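Local coordinates for protein computational Design of Enzyme (Synthetic construct, PDB 3TP4) that probably presents an activated nucleophile in a computationally designed catalytic triad, built on a barrel scaffold of glycosyl hydrolase family 26, at residues A[4-9]-A[364-369]; A[34-39]-A[319-324]; A[225-230]-A[267-272]; A[293-298]-A[336-341]; A[405-410]-A[419-424]. All coordinates share one frame; numbering follows the deposited sequence.

Read from the N terminus, interaction 1 closes the widest loop, pairing residues 4-9 with 364-369 in a short parallel sheet. Interactions 2, 3 and 4 are nested inside that loop. Interaction 2 joins strand 32-37 to strand 318-321 at the seam of the barrel; interaction 3, within its loop, packs helix 227-230 on helix 254-274. Interaction 4 crosses interaction 2 along the chain, since 293-298 precedes 319-324 and 336-341 follows it, and it ties two peripheral loops together; the nearest atoms of the two contacts are about 7 Å apart. Interaction 5 follows in series, a hairpin of the Ig-like domain, its centre about 46 Å from that of interaction 2.

Interaction 1: A[4-9]-A[364-369]; sequences ETIAIV and RTVAAA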
# COMPACT_ATOMS: atom_id res chain seq x y z
N GLU A 4 21.42 -14.59 -0.48
CA GLU A 4 20.07 -14.39 -1.00
C GLU A 4 19.94 -13.06 -1.74
O GLU A 4 20.42 -12.02 -1.27
CB GLU A 4 19.05 -14.46 0.15
CG GLU A 4 17.60 -14.54 -0.30
CD GLU A 4 16.61 -14.43 0.86
OE1 GLU A 4 17.05 -14.46 2.03
OE2 GLU A 4 15.39 -14.32 0.60
N THR A 5 19.30 -13.10 -2.91
CA THR A 5 19.05 -11.90 -3.71
C THR A 5 17.56 -11.79 -4.00
O THR A 5 16.93 -12.76 -4.42
CB THR A 5 19.80 -11.97 -5.06
OG1 THR A 5 21.18 -12.24 -4.83
CG2 THR A 5 19.65 -10.66 -5.83
N ILE A 6 16.98 -10.61 -3.80
CA ILE A 6 15.55 -10.46 -4.07
C ILE A 6 15.19 -9.22 -4.87
O ILE A 6 15.88 -8.20 -4.83
CB ILE A 6 14.71 -10.46 -2.77
CG1 ILE A 6 15.16 -9.32 -1.85
CG2 ILE A 6 14.82 -11.80 -2.06
CD1 ILE A 6 14.26 -9.13 -0.66
N ALA A 7 14.08 -9.32 -5.60
CA ALA A 7 13.52 -8.19 -6.30
C ALA A 7 12.84 -7.30 -5.28
O ALA A 7 11.92 -7.74 -4.59
CB ALA A 7 12.52 -8.66 -7.34
N ILE A 8 13.32 -6.07 -5.17
CA ILE A 8 12.75 -5.11 -4.24
C ILE A 8 12.64 -3.78 -4.95
O ILE A 8 13.53 -3.38 -5.68
CB ILE A 8 13.60 -4.98 -2.96
CG1 ILE A 8 13.08 -3.85 -2.08
CG2 ILE A 8 15.06 -4.74 -3.32
CD1 ILE A 8 13.69 -3.84 -0.64
N VAL A 9 11.52 -3.08 -4.73
CA VAL A 9 11.25 -1.84 -5.44
C VAL A 9 12.36 -0.81 -5.27
O VAL A 9 12.79 -0.17 -6.24
CB VAL A 9 9.88 -1.27 -5.02
CG1 VAL A 9 9.73 0.18 -5.46
CG2 VAL A 9 8.76 -2.13 -5.65
N ARG A 364 18.51 -10.43 8.68
CA ARG A 364 18.96 -11.28 7.59
C ARG A 364 19.96 -10.55 6.70
O ARG A 364 19.99 -9.32 6.65
CB ARG A 364 17.76 -11.79 6.78
CG ARG A 364 16.97 -12.88 7.50
CD ARG A 364 15.47 -12.72 7.35
NE ARG A 364 14.92 -13.51 6.26
CZ ARG A 364 14.13 -14.57 6.41
NH1 ARG A 364 13.78 -15.00 7.61
NH2 ARG A 364 13.69 -15.21 5.33
N THR A 365 20.80 -11.32 6.02
CA THR A 365 21.71 -10.77 5.03
C THR A 365 21.15 -11.07 3.64
O THR A 365 21.11 -12.22 3.20
CB THR A 365 23.12 -11.38 5.16
OG1 THR A 365 23.64 -11.10 6.46
CG2 THR A 365 24.05 -10.77 4.11
N VAL A 366 20.69 -10.02 2.97
CA VAL A 366 20.04 -10.18 1.68
C VAL A 366 20.32 -8.97 0.78
O VAL A 366 20.14 -7.82 1.20
CB VAL A 366 18.53 -10.40 1.83
CG1 VAL A 366 17.98 -9.54 2.94
CG2 VAL A 366 17.80 -10.16 0.52
N ALA A 367 20.77 -9.24 -0.43
CA ALA A 367 21.09 -8.18 -1.38
C ALA A 367 19.94 -7.93 -2.35
O ALA A 367 19.16 -8.84 -2.68
CB ALA A 367 22.37 -8.50 -2.14
N ALA A 368 19.84 -6.69 -2.79
CA ALA A 368 18.85 -6.29 -3.77
C ALA A 368 19.28 -6.64 -5.19
O ALA A 368 20.40 -6.33 -5.61
CB ALA A 368 18.61 -4.79 -3.66
N ALA A 369 18.40 -7.29 -5.93
CA ALA A 369 18.56 -7.38 -7.37
C ALA A 369 18.68 -5.96 -7.91
O ALA A 369 18.09 -5.03 -7.36
CB ALA A 369 17.38 -8.10 -8.00
O HOH W 1 15.62 -4.89 -6.97
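E4 and V366 lie side by side near the start of a short two-stranded parallel sheet, and with A369 they have the largest buried areas of this contact. E4 holds the partner strand through its backbone: A367 N donates to E4 O at 2.9 Å. Its carboxylate instead bonds S22 OG through OE2; R364 NH2 reaches the same hydroxyl, which places the two opposite charges near each other without direct contact.

V366 supplies one of two apolar contacts. With CG2 anti to the backbone N (chi1 39°, measured to CG1), that methyl meets I6 CG1 at 3.6 Å, the two side chains crossing at about a right angle. The next rung of the ladder is I6 N to A367 O at 3.0 Å.

A369 finishes the pairing: its N bonds I6 O at 2.9 Å, while its CB lies 3.5 Å from that same oxygen. T5 CG2 lies on the other side of the sheet, 3.6 Å from A369 N. I8 CG2 touches A368 CB, also at 3.6 Å.

Helix 15-27 packs on the face that carries I6 and V366, where L21 receives I6 and I8 and R18 NE bonds V366 O, and I8 reaches L214 of strand 213-217.

Interaction 2: A[34-39]-A[319-324]; sequences FGHHGT and METGEN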
# COMPACT_ATOMS: atom_id res chain seq x y z
N PHE A 34 -0.82 -11.85 12.41
CA PHE A 34 -2.03 -11.09 12.69
C PHE A 34 -1.70 -9.61 12.91
O PHE A 34 -0.80 -9.28 13.69
CB PHE A 34 -2.76 -11.62 13.93
CG PHE A 34 -3.88 -10.72 14.37
CD1 PHE A 34 -5.05 -10.65 13.61
CD2 PHE A 34 -3.75 -9.91 15.50
CE1 PHE A 34 -6.08 -9.82 14.00
CE2 PHE A 34 -4.78 -9.07 15.90
CZ PHE A 34 -5.95 -9.03 15.16
N GLY A 35 -2.42 -8.74 12.22
CA GLY A 35 -2.23 -7.31 12.36
C GLY A 35 -3.47 -6.59 12.86
O GLY A 35 -4.60 -7.07 12.68
N HIS A 36 -3.26 -5.45 13.51
CA HIS A 36 -4.36 -4.66 14.04
C HIS A 36 -4.05 -3.19 13.86
O HIS A 36 -2.93 -2.74 14.14
CB HIS A 36 -4.60 -4.99 15.52
CG HIS A 36 -5.81 -4.34 16.10
ND1 HIS A 36 -5.84 -3.84 17.39
CD2 HIS A 36 -7.05 -4.13 15.59
CE1 HIS A 36 -7.03 -3.33 17.64
NE2 HIS A 36 -7.79 -3.49 16.56
N HIS A 37 -5.04 -2.44 13.39
CA HIS A 37 -4.89 -1.02 13.08
C HIS A 37 -5.00 -0.16 14.34
O HIS A 37 -5.93 -0.31 15.13
CB HIS A 37 -5.95 -0.60 12.06
CG HIS A 37 -5.56 0.59 11.24
ND1 HIS A 37 -4.69 0.51 10.17
CD2 HIS A 37 -5.91 1.90 11.34
CE1 HIS A 37 -4.53 1.71 9.65
NE2 HIS A 37 -5.26 2.57 10.33
N GLY A 38 -4.03 0.74 14.51
CA GLY A 38 -3.99 1.64 15.66
C GLY A 38 -4.05 0.86 16.95
O GLY A 38 -4.79 1.21 17.87
N THR A 39 -3.25 -0.20 17.04
CA THR A 39 -3.48 -1.19 18.07
C THR A 39 -3.10 -0.70 19.46
O THR A 39 -3.68 -1.13 20.45
CB THR A 39 -2.80 -2.54 17.76
OG1 THR A 39 -3.35 -3.56 18.60
CG2 THR A 39 -1.29 -2.46 17.97
N MSE A 319 -2.41 -10.62 7.87
CA MSE A 319 -3.80 -10.23 7.74
C MSE A 319 -4.14 -9.25 8.86
O MSE A 319 -4.04 -9.59 10.04
CB MSE A 319 -4.71 -11.46 7.82
CG MSE A 319 -4.56 -12.23 9.12
SE MSE A 319 -5.38 -14.00 8.97
CE MSE A 319 -7.25 -13.48 8.67
N GLU A 320 -4.52 -8.04 8.48
CA GLU A 320 -4.73 -6.96 9.43
C GLU A 320 -6.21 -6.62 9.54
O GLU A 320 -6.90 -6.50 8.52
CB GLU A 320 -3.94 -5.71 8.99
CG GLU A 320 -4.05 -4.56 10.00
CD GLU A 320 -3.59 -3.22 9.43
OE1 GLU A 320 -2.75 -3.20 8.50
OE2 GLU A 320 -4.08 -2.18 9.91
N THR A 321 -6.72 -6.48 10.76
CA THR A 321 -8.11 -6.08 10.95
C THR A 321 -8.20 -4.67 11.53
O THR A 321 -7.18 -4.08 11.90
CB THR A 321 -8.92 -7.09 11.80
OG1 THR A 321 -10.32 -6.97 11.52
CG2 THR A 321 -8.69 -6.85 13.29
N GLY A 322 -9.41 -4.14 11.62
CA GLY A 322 -9.60 -2.71 11.81
C GLY A 322 -9.42 -2.14 13.21
O GLY A 322 -9.25 -2.86 14.19
N GLU A 323 -9.50 -0.82 13.29
CA GLU A 323 -9.24 -0.10 14.54
C GLU A 323 -10.34 -0.30 15.59
O GLU A 323 -11.53 -0.36 15.27
CB GLU A 323 -9.08 1.40 14.23
CG GLU A 323 -8.53 2.23 15.39
CD GLU A 323 -8.07 3.61 14.94
OE1 GLU A 323 -8.58 4.10 13.91
OE2 GLU A 323 -7.19 4.21 15.60
N ASN A 324 -9.94 -0.40 16.85
CA ASN A 324 -10.90 -0.49 17.94
C ASN A 324 -11.27 0.90 18.49
O ASN A 324 -10.75 1.33 19.51
CB ASN A 324 -10.35 -1.37 19.06
CG ASN A 324 -10.64 -2.85 18.84
OD1 ASN A 324 -10.84 -3.29 17.71
ND2 ASN A 324 -10.68 -3.62 19.92
O HOH W 2 -7.28 -0.34 17.62
O HOH W 3 -2.74 -0.39 7.87
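G35 and E320 face each other across adjacent parallel strands, 32-37 and 318-321, the first and last of a TIM barrel, so this pairing is the seam at which the barrel closes. The backbone evidence is a run of bonds alternating between the strands: G35 N to M319 O at 2.8 Å, T321 N to G35 O at 2.9 Å, and H37 N to T321 O at 3.1 Å.

Apolar contact lies on the face bearing F34, H36 and T321. The methyl CG2 of T321 touches two rings, 4.0 Å from F34 CZ and 3.9 Å from H36 CD2, while T321 OG1 turns to F283 O.

Polar side chains meet on the E320 face. H37 ND1 donates to E320 OE2 at 2.8 Å; ring and carboxylate planes are 8° apart, and the oxygen lies in the ring plane. E320 reaches that edge with CG anti to its backbone N (chi1 -177°) and its chain extended. H37 NE2 bonds S70 OG, consistent with the designed Ser-His-acid triad. With a leucine in place of E320 the imidazole, left without its carboxylate and with a weak water bond at ND1, would probably be freer to turn away from S70.

On the other face H36 NE2 makes a weak bond to N324 OD1, which F331 N also bonds, and H36 ND1 is 2.8 Å from T39 OG1, in the ring plane.

Interaction 3: A[225-230]-A[267-272]; sequences GNRDVY and IAEIAD
R227 NH1 is gripped from two directions: E269 OE1 forms a salt bridge with it at 3.5 Å, and a water accepts from it at 3.0 Å. Both oxygens lie near the guanidinium plane, at its edge. The separation of 3.5 Å and the 39° between guanidinium and carboxylate planes describe a loose ion pair rather than a flat two-pronged one. The other amino group, NH2, has its stronger partner in E273 OE1, so the arginine holds two acidic residues of one helix.

The face of the same guanidinium is used differently. I270 CG1 lies 3.7 Å above the plane and over its centre, an apolar group against the flat side of a cation. The bend of R227 at chi3 (81°) turns the group so that face and edge are both engaged.

These contacts join the short helix 227-230 to helix 254-274, one of the outer helices of the TIM barrel. Deeper in, Y230 enters with its CG anti to the backbone N (chi1 178°), which lays the ring against I267 and I270. I270 CD1 approaches Y230 CD2 at 3.8 Å. I267 CG2 lies 3.5 Å from Y230 CZ, the two side chains crossing at about a right angle. Cutting Y230 back to an alanine is likely to leave a gap beside I267 and I270, and G244 O without its hydroxyl partner. W217 and F223 meet the tyrosine ring edge-to-face, while L243 of strand 242-249 touches both Y230 and I270.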
# COMPACT_ATOMS: atom_id res chain seq x y z
N GLY A 225 -11.58 -14.54 -8.01
CA GLY A 225 -10.34 -15.11 -8.51
C GLY A 225 -10.04 -14.71 -9.93
O GLY A 225 -9.23 -15.36 -10.59
N ASN A 226 -10.67 -13.63 -10.40
CA ASN A 226 -10.47 -13.16 -11.78
C ASN A 226 -9.30 -12.18 -11.89
O ASN A 226 -9.39 -11.04 -11.46
CB ASN A 226 -11.76 -12.54 -12.34
CG ASN A 226 -12.87 -13.58 -12.50
OD1 ASN A 226 -12.77 -14.47 -13.35
ND2 ASN A 226 -13.92 -13.48 -11.68
N ARG A 227 -8.20 -12.64 -12.49
CA ARG A 227 -6.94 -11.91 -12.44
C ARG A 227 -6.96 -10.57 -13.14
O ARG A 227 -6.39 -9.61 -12.65
CB ARG A 227 -5.78 -12.76 -12.97
CG ARG A 227 -5.31 -13.79 -11.95
CD ARG A 227 -4.62 -15.00 -12.57
NE ARG A 227 -3.22 -14.76 -12.92
CZ ARG A 227 -2.20 -15.49 -12.49
NH1 ARG A 227 -2.39 -16.51 -11.67
NH2 ARG A 227 -0.97 -15.19 -12.87
N ASP A 228 -7.62 -10.50 -14.30
CA ASP A 228 -7.65 -9.26 -15.07
C ASP A 228 -8.42 -8.17 -14.34
O ASP A 228 -8.10 -7.00 -14.48
CB ASP A 228 -8.22 -9.50 -16.47
CG ASP A 228 -7.34 -10.40 -17.31
OD1 ASP A 228 -6.12 -10.48 -17.03
OD2 ASP A 228 -7.87 -11.02 -18.26
N VAL A 229 -9.43 -8.55 -13.57
CA VAL A 229 -10.14 -7.56 -12.77
C VAL A 229 -9.24 -7.08 -11.61
O VAL A 229 -9.10 -5.88 -11.35
CB VAL A 229 -11.48 -8.14 -12.24
CG1 VAL A 229 -12.20 -7.12 -11.40
CG2 VAL A 229 -12.36 -8.60 -13.43
N TYR A 230 -8.61 -8.03 -10.92
CA TYR A 230 -7.68 -7.71 -9.84
C TYR A 230 -6.55 -6.80 -10.33
O TYR A 230 -6.15 -5.84 -9.65
CB TYR A 230 -7.08 -9.01 -9.28
CG TYR A 230 -6.04 -8.81 -8.18
CD1 TYR A 230 -6.43 -8.49 -6.88
CD2 TYR A 230 -4.69 -8.98 -8.44
CE1 TYR A 230 -5.48 -8.32 -5.86
CE2 TYR A 230 -3.74 -8.82 -7.43
CZ TYR A 230 -4.14 -8.49 -6.14
OH TYR A 230 -3.20 -8.35 -5.14
N ILE A 267 -3.93 -14.19 -5.40
CA ILE A 267 -2.86 -13.26 -5.09
C ILE A 267 -1.53 -13.96 -4.77
O ILE A 267 -0.47 -13.45 -5.11
CB ILE A 267 -3.23 -12.22 -4.00
CG1 ILE A 267 -3.34 -12.86 -2.61
CG2 ILE A 267 -4.53 -11.48 -4.37
CD1 ILE A 267 -3.48 -11.81 -1.51
N ALA A 268 -1.60 -15.11 -4.10
CA ALA A 268 -0.41 -15.90 -3.80
C ALA A 268 0.25 -16.37 -5.10
O ALA A 268 1.47 -16.39 -5.22
CB ALA A 268 -0.77 -17.10 -2.93
N GLU A 269 -0.59 -16.77 -6.06
CA GLU A 269 -0.09 -17.27 -7.34
C GLU A 269 0.59 -16.15 -8.11
O GLU A 269 1.67 -16.34 -8.67
CB GLU A 269 -1.24 -17.84 -8.17
CG GLU A 269 -1.69 -19.23 -7.74
CD GLU A 269 -2.96 -19.68 -8.45
OE1 GLU A 269 -3.46 -18.94 -9.33
OE2 GLU A 269 -3.46 -20.77 -8.13
N ILE A 270 -0.04 -14.97 -8.12
CA ILE A 270 0.55 -13.83 -8.82
C ILE A 270 1.86 -13.42 -8.16
O ILE A 270 2.88 -13.18 -8.83
CB ILE A 270 -0.43 -12.64 -8.87
CG1 ILE A 270 -1.66 -13.02 -9.71
CG2 ILE A 270 0.25 -11.40 -9.46
CD1 ILE A 270 -2.81 -12.03 -9.61
N ALA A 271 1.85 -13.34 -6.83
CA ALA A 271 3.06 -13.06 -6.07
C ALA A 271 4.16 -14.07 -6.44
O ALA A 271 5.27 -13.68 -6.81
CB ALA A 271 2.76 -13.07 -4.55
N ASP A 272 3.84 -15.35 -6.33
CA ASP A 272 4.83 -16.39 -6.64
C ASP A 272 5.42 -16.24 -8.04
O ASP A 272 6.63 -16.37 -8.22
CB ASP A 272 4.24 -17.79 -6.46
CG ASP A 272 4.02 -18.16 -5.00
OD1 ASP A 272 4.51 -17.41 -4.12
OD2 ASP A 272 3.37 -19.18 -4.75
O HOH W 4 -5.00 -17.28 -10.43

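Interaction 4: A[293-298]-A[336-341]; sequences GSSPAQ and GDALLE
L339 and P296 make the nearest approach of this contact: the methyl CD2 of L339 comes within 3.2 Å of P296 O. Its sister methyl CD1 lies 3.8 Å from S295 CA and 4.1 Å from P296 CD, the leucine and the proline ring crossing at about a right angle. The leucine fork therefore fits against backbone as much as side chain. Alongside, A338 CB meets S295 OG at 3.8 Å.

Polar linkage between the segments is carried by a water. It lies 2.9 Å from S295 OG and accepts from L339 N at 3.0 Å, bridging hydroxyl and backbone. S295 OG stands beside its own backbone N and anti to the carbonyl carbon (chi1 -60°), which sends the hydroxyl out to this water.

One shell further out, a type I turn from D337 to L340 sets the position of L339; L340 N closes it on D337 O at 3.2 Å. D337 OD2 in turn is bonded by H330 NE2 and V334 N, and the leucine also rests on V285, V289 and P333.

Strand 282-285 leads into one of these loops and strand 318-321 into the other, and helices 299-308 and 340-348 follow them: successive beta-alpha loops of a TIM barrel packed side by side at its periphery.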
# COMPACT_ATOMS: atom_id res chain seq x y z
N GLY A 293 -22.17 -3.58 14.86
CA GLY A 293 -21.65 -4.64 14.02
C GLY A 293 -22.45 -5.92 14.09
O GLY A 293 -23.65 -5.91 14.36
N SER A 294 -21.77 -7.03 13.84
CA SER A 294 -22.39 -8.34 13.86
C SER A 294 -21.52 -9.32 14.64
O SER A 294 -20.34 -9.04 14.90
CB SER A 294 -22.58 -8.86 12.43
OG SER A 294 -23.33 -7.94 11.66
N SER A 295 -22.09 -10.47 14.98
CA SER A 295 -21.33 -11.53 15.64
C SER A 295 -21.54 -12.85 14.91
O SER A 295 -22.01 -13.82 15.50
CB SER A 295 -21.72 -11.65 17.11
OG SER A 295 -21.47 -10.43 17.81
N PRO A 296 -21.20 -12.89 13.62
CA PRO A 296 -21.33 -14.17 12.92
C PRO A 296 -20.58 -15.26 13.69
O PRO A 296 -19.41 -15.06 14.05
CB PRO A 296 -20.69 -13.89 11.56
CG PRO A 296 -19.87 -12.64 11.76
CD PRO A 296 -20.57 -11.85 12.78
N ALA A 297 -21.24 -16.38 13.97
CA ALA A 297 -20.69 -17.42 14.84
C ALA A 297 -19.36 -18.00 14.34
O ALA A 297 -19.24 -18.40 13.18
CB ALA A 297 -21.71 -18.55 15.08
N GLN A 298 -18.38 -18.04 15.24
CA GLN A 298 -17.06 -18.60 14.97
C GLN A 298 -16.42 -18.06 13.69
O GLN A 298 -15.75 -18.79 12.96
CB GLN A 298 -17.14 -20.13 14.91
CG GLN A 298 -17.69 -20.74 16.19
CD GLN A 298 -17.57 -22.25 16.22
OE1 GLN A 298 -18.23 -22.95 15.45
NE2 GLN A 298 -16.70 -22.75 17.09
N GLY A 336 -17.23 -9.00 26.87
CA GLY A 336 -18.58 -8.55 26.63
C GLY A 336 -19.05 -8.85 25.23
O GLY A 336 -20.26 -8.94 25.00
N ASP A 337 -18.12 -8.99 24.29
CA ASP A 337 -18.47 -9.30 22.91
C ASP A 337 -18.68 -10.78 22.72
O ASP A 337 -17.93 -11.59 23.27
CB ASP A 337 -17.38 -8.83 21.93
CG ASP A 337 -17.23 -7.33 21.89
OD1 ASP A 337 -18.17 -6.62 22.34
OD2 ASP A 337 -16.18 -6.86 21.41
N ALA A 338 -19.68 -11.14 21.92
CA ALA A 338 -19.98 -12.54 21.70
C ALA A 338 -18.83 -13.28 21.00
O ALA A 338 -18.63 -14.49 21.21
CB ALA A 338 -21.27 -12.68 20.90
N LEU A 339 -18.07 -12.57 20.17
CA LEU A 339 -17.01 -13.21 19.39
C LEU A 339 -15.66 -13.28 20.12
O LEU A 339 -14.65 -13.72 19.55
CB LEU A 339 -16.83 -12.53 18.01
CG LEU A 339 -17.74 -12.97 16.86
CD1 LEU A 339 -17.59 -12.03 15.65
CD2 LEU A 339 -17.46 -14.42 16.45
N LEU A 340 -15.64 -12.85 21.38
CA LEU A 340 -14.39 -12.83 22.14
C LEU A 340 -13.72 -14.20 22.21
O LEU A 340 -12.54 -14.35 21.88
CB LEU A 340 -14.61 -12.29 23.55
CG LEU A 340 -13.35 -12.43 24.42
CD1 LEU A 340 -12.32 -11.39 24.03
CD2 LEU A 340 -13.68 -12.33 25.89
N GLU A 341 -14.47 -15.22 22.62
CA GLU A 341 -13.90 -16.56 22.74
C GLU A 341 -13.34 -17.07 21.41
O GLU A 341 -12.26 -17.66 21.36
CB GLU A 341 -14.93 -17.55 23.31
CG GLU A 341 -14.44 -18.98 23.35
CD GLU A 341 -15.36 -19.90 24.14
OE1 GLU A 341 -16.59 -19.65 24.17
OE2 GLU A 341 -14.85 -20.88 24.74
O HOH W 5 -18.85 -9.87 19.01

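Interaction 5: A[405-410]-A[419-424]; sequences VTVEVA and LDLAYD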
# COMPACT_ATOMS: atom_id res chain seq x y z
N VAL A 405 15.15 10.86 -25.50
CA VAL A 405 13.79 10.35 -25.47
C VAL A 405 13.03 11.11 -26.55
O VAL A 405 13.08 12.35 -26.60
CB VAL A 405 13.09 10.59 -24.11
CG1 VAL A 405 11.69 10.00 -24.12
CG2 VAL A 405 13.90 9.99 -22.95
N THR A 406 12.36 10.38 -27.42
CA THR A 406 11.52 10.98 -28.44
C THR A 406 10.11 10.47 -28.23
O THR A 406 9.90 9.39 -27.67
CB THR A 406 11.99 10.62 -29.86
OG1 THR A 406 12.01 9.20 -30.00
CG2 THR A 406 13.41 11.17 -30.12
N VAL A 407 9.14 11.26 -28.64
CA VAL A 407 7.75 10.87 -28.49
C VAL A 407 7.12 10.95 -29.86
O VAL A 407 7.36 11.91 -30.61
CB VAL A 407 7.01 11.76 -27.47
CG1 VAL A 407 5.49 11.62 -27.62
CG2 VAL A 407 7.43 11.40 -26.04
N GLU A 408 6.34 9.94 -30.21
CA GLU A 408 5.65 9.93 -31.48
C GLU A 408 4.16 9.92 -31.19
O GLU A 408 3.66 9.06 -30.46
CB GLU A 408 6.07 8.71 -32.29
CG GLU A 408 5.60 8.73 -33.72
CD GLU A 408 6.05 7.49 -34.47
OE1 GLU A 408 5.39 6.45 -34.31
OE2 GLU A 408 7.06 7.58 -35.22
N VAL A 409 3.46 10.90 -31.73
CA VAL A 409 2.02 11.00 -31.53
C VAL A 409 1.33 10.55 -32.79
O VAL A 409 1.66 11.01 -33.89
CB VAL A 409 1.59 12.44 -31.23
CG1 VAL A 409 0.08 12.52 -31.06
CG2 VAL A 409 2.32 12.95 -29.97
N ALA A 410 0.37 9.63 -32.65
CA ALA A 410 -0.29 9.08 -33.83
C ALA A 410 -1.79 9.03 -33.62
O ALA A 410 -2.28 9.00 -32.50
CB ALA A 410 0.24 7.69 -34.13
N LEU A 419 8.12 14.45 -31.21
CA LEU A 419 8.71 15.37 -30.22
C LEU A 419 10.05 14.86 -29.71
O LEU A 419 10.19 13.69 -29.39
CB LEU A 419 7.76 15.54 -29.04
CG LEU A 419 6.32 15.90 -29.40
CD1 LEU A 419 5.43 15.87 -28.18
CD2 LEU A 419 6.29 17.26 -30.09
N ASP A 420 11.02 15.76 -29.64
CA ASP A 420 12.30 15.45 -29.02
C ASP A 420 12.28 16.01 -27.59
O ASP A 420 12.24 17.22 -27.41
CB ASP A 420 13.42 16.06 -29.85
CG ASP A 420 14.79 15.53 -29.48
OD1 ASP A 420 14.87 14.44 -28.87
OD2 ASP A 420 15.80 16.20 -29.82
N LEU A 421 12.29 15.15 -26.58
CA LEU A 421 12.12 15.61 -25.20
C LEU A 421 13.44 16.04 -24.58
O LEU A 421 14.52 15.62 -25.01
CB LEU A 421 11.43 14.57 -24.31
CG LEU A 421 10.26 13.72 -24.82
CD1 LEU A 421 9.46 13.14 -23.65
CD2 LEU A 421 9.36 14.47 -25.79
N ALA A 422 13.33 16.87 -23.55
CA ALA A 422 14.50 17.43 -22.90
C ALA A 422 14.44 17.14 -21.41
O ALA A 422 13.39 17.31 -20.76
CB ALA A 422 14.59 18.93 -23.16
N TYR A 423 15.56 16.70 -20.84
CA TYR A 423 15.58 16.35 -19.43
C TYR A 423 15.47 17.61 -18.56
O TYR A 423 16.18 18.59 -18.78
CB TYR A 423 16.85 15.57 -19.08
CG TYR A 423 16.87 15.12 -17.64
CD1 TYR A 423 15.90 14.24 -17.16
CD2 TYR A 423 17.84 15.57 -16.75
CE1 TYR A 423 15.90 13.83 -15.85
CE2 TYR A 423 17.85 15.16 -15.43
CZ TYR A 423 16.87 14.29 -14.98
OH TYR A 423 16.85 13.88 -13.66
N ASP A 424 14.57 17.57 -17.58
CA ASP A 424 14.26 18.74 -16.77
C ASP A 424 15.23 18.96 -15.59
O ASP A 424 15.10 19.94 -14.86
CB ASP A 424 12.80 18.72 -16.26
CG ASP A 424 12.54 17.63 -15.23
OD1 ASP A 424 13.50 17.05 -14.68
OD2 ASP A 424 11.36 17.36 -14.95
O HOH W 6 15.93 13.65 -26.34
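V407 and L419 form an antiparallel hydrogen-bonded pair, with two short backbone bonds between them: V407 N to L419 O at 2.8 Å and L419 N to V407 O at 2.7 Å. Two residues along, L421 N donates to V405 O at 2.9 Å. The return bond of that second pair is replaced by a water, which accepts from V405 N at 3.0 Å and lies 2.8 Å from L421 O. The same water reaches D420 OD1, so the ladder opens by one solvent molecule near the break in strand 414-423.

Apolar contacts gather on the face that carries V407 and L419. Both methyls of L421 come to V407 CG2 from one side, CD1 and CD2 each at 3.6 Å. CD1 also comes to V405 CG1 at 3.9 Å, the two side chains crossing at a slant. L421 gets there with CG anti to its carbonyl carbon (chi1 -40°), beside its backbone N. Further along, L419 adds a looser contact, its CB against V407 CB.

The opposite face holds the non-hydrogen-bonded pair T406 and D420. Here the touch is slight: T406 CG2 stands 3.8 Å from D420 OD1, a methyl beside a carboxylate oxygen.

Beyond the hairpin, L421 packs on W429 and A431, and V405 on W429 and A451. Strands 429-433 and 446-453 flank the hairpin in the sheet, next to 414-423 and 402-411, and V395 and V397 of strand 391-398 also touch its apolar side chains, as expected for a beta hairpin of the Ig-like domain, formed by strands 402-411 and 414-423.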